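PDB 3KZW: cytosol aminopeptidase from Staphylococcus aureus subsp. aureus, which probably removes N-terminal amino acids, leucine among them, from peptides in a metal-dependent reaction, as in the leucyl aminopeptidase family. Local coordinates for residues Lys237-Asp240 with Thr241-Ser244. Sequence-based numbering, arbitrary orientation.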
loop_
_atom_site.group_PDB
_atom_site.type_symbol
_atom_site.label_atom_id
_atom_site.label_comp_id
_atom_site.label_asym_id
_atom_site.label_seq_id
_atom_site.Cartn_x
_atom_site.Cartn_y
_atom_site.Cartn_z
ATOM N N LYS A 237 -13.227 41.013 1.919
ATOM C CA LYS A 237 -13.448 40.789 3.336
ATOM C C LYS A 237 -12.196 40.146 3.930
ATOM O O LYS A 237 -11.903 38.979 3.650
ATOM C CB LYS A 237 -14.664 39.877 3.506
ATOM C CG LYS A 237 -15.474 40.118 4.757
ATOM C CD LYS A 237 -16.915 39.649 4.575
ATOM C CE LYS A 237 -17.747 40.677 3.819
ATOM N NZ LYS A 237 -19.170 40.276 3.755
ATOM N N ASP A 238 -11.451 40.909 4.731
ATOM C CA ASP A 238 -10.198 40.411 5.309
ATOM C C ASP A 238 -10.432 39.457 6.484
ATOM O O ASP A 238 -11.569 39.255 6.911
ATOM C CB ASP A 238 -9.235 41.560 5.670
ATOM C CG ASP A 238 -9.677 42.364 6.892
ATOM O OD1 ASP A 238 -10.737 42.074 7.485
ATOM O OD2 ASP A 238 -8.945 43.305 7.267
ATOM N N TYR A 239 -9.350 38.877 6.997
ATOM C CA TYR A 239 -9.427 37.800 7.987
ATOM C C TYR A 239 -10.214 38.138 9.259
ATOM O O TYR A 239 -11.069 37.358 9.676
ATOM C CB TYR A 239 -8.024 37.277 8.334
ATOM C CG TYR A 239 -8.012 36.049 9.223
ATOM C CD1 TYR A 239 -8.747 34.911 8.886
ATOM C CD2 TYR A 239 -7.252 36.019 10.390
ATOM C CE1 TYR A 239 -8.739 33.781 9.698
ATOM C CE2 TYR A 239 -7.233 34.892 11.207
ATOM C CZ TYR A 239 -7.979 33.778 10.854
ATOM O OH TYR A 239 -7.966 32.660 11.655
ATOM N N ASP A 240 -9.933 39.282 9.876
ATOM C CA ASP A 240 -10.613 39.639 11.131
ATOM C C ASP A 240 -12.066 40.094 10.947
ATOM O O ASP A 240 -12.853 40.050 11.895
ATOM C CB ASP A 240 -9.801 40.619 12.006
ATOM C CG ASP A 240 -8.902 41.553 11.197
ATOM O OD1 ASP A 240 -8.101 41.063 10.363
ATOM O OD2 ASP A 240 -8.976 42.783 11.426
ATOM N N THR A 241 -12.419 40.512 9.731
ATOM C CA THR A 241 -13.807 40.844 9.410
ATOM C C THR A 241 -14.618 39.565 9.227
ATOM O O THR A 241 -15.696 39.425 9.808
ATOM C CB THR A 241 -13.927 41.722 8.141
ATOM O OG1 THR A 241 -13.074 42.862 8.261
ATOM C CG2 THR A 241 -15.361 42.199 7.942
ATOM N N LEU A 242 -14.088 38.632 8.433
ATOM C CA LEU A 242 -14.813 37.399 8.104
ATOM C C LEU A 242 -15.010 36.473 9.304
ATOM O O LEU A 242 -15.974 35.715 9.340
ATOM C CB LEU A 242 -14.188 36.666 6.901
ATOM C CG LEU A 242 -12.827 35.968 6.948
ATOM C CD1 LEU A 242 -12.953 34.552 7.487
ATOM C CD2 LEU A 242 -12.234 35.936 5.556
ATOM N N VAL A 243 -14.109 36.540 10.285
ATOM C CA VAL A 243 -14.293 35.768 11.520
ATOM C C VAL A 243 -15.381 36.379 12.407
ATOM O O VAL A 243 -16.277 35.669 12.861
ATOM C CB VAL A 243 -12.970 35.522 12.314
ATOM C CG1 VAL A 243 -12.009 34.677 11.500
ATOM C CG2 VAL A 243 -12.311 36.821 12.732
ATOM N N SER A 244 -15.313 37.694 12.619
ATOM C CA SER A 244 -16.296 38.408 13.444
ATOM C C SER A 244 -17.701 38.389 12.837
ATOM O O SER A 244 -18.694 38.512 13.555
ATOM C CB SER A 244 -15.849 39.849 13.706
ATOM O OG SER A 244 -15.690 40.563 12.494
#
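The ring of Y239 carries V243 on one face: V243 CG1 stands 4.3 Å from the ring centroid, 27° off the normal, which meets the criterion for a CH-pi contact. L242 CD1 approaches the same ring obliquely, 4.4 Å from Y239 CD1. The ring reaches V243, one helical turn on, because CG of Y239 extends away from the backbone N, beside the carbonyl carbon. R262 and the loop residues K255, K260 and P261 also touch this tyrosine, while Q251 of helix 248-254 contacts both Y239 and V243.

In the second flat group, the carboxylate of D238, OD1 accepts from two donors of T241, which arrive from opposite faces of the carboxylate plane. The hydroxyl OG1 of T241 lies 2.6 Å from OD1 of D238 on the syn side, 28° out of plane; the amide N of T241 makes a longer bond of 3.2 Å to the same oxygen, and this is the capping bond. A chi1 of 72° turns the D238 carboxylate back over the helix start to receive them. Beside this pair, K237 CG packs on T241 CG2 at 3.8 Å, the two side chains crossing nearly perpendicularly.

Backbone evidence for the helix that follows comes from two i to i+4 bonds: L242 N donates to D238 O in a straight bond of 3.0 Å, and V243 N donates to Y239 O at 3.2 Å. D238, placed right before the first helical residue and accepting from T241 N, is thus an aspartate N-cap, which starts the short surface helix 239-244 directly after strand 233-237 in the catalytic domain of the cytosol aminopeptidase family.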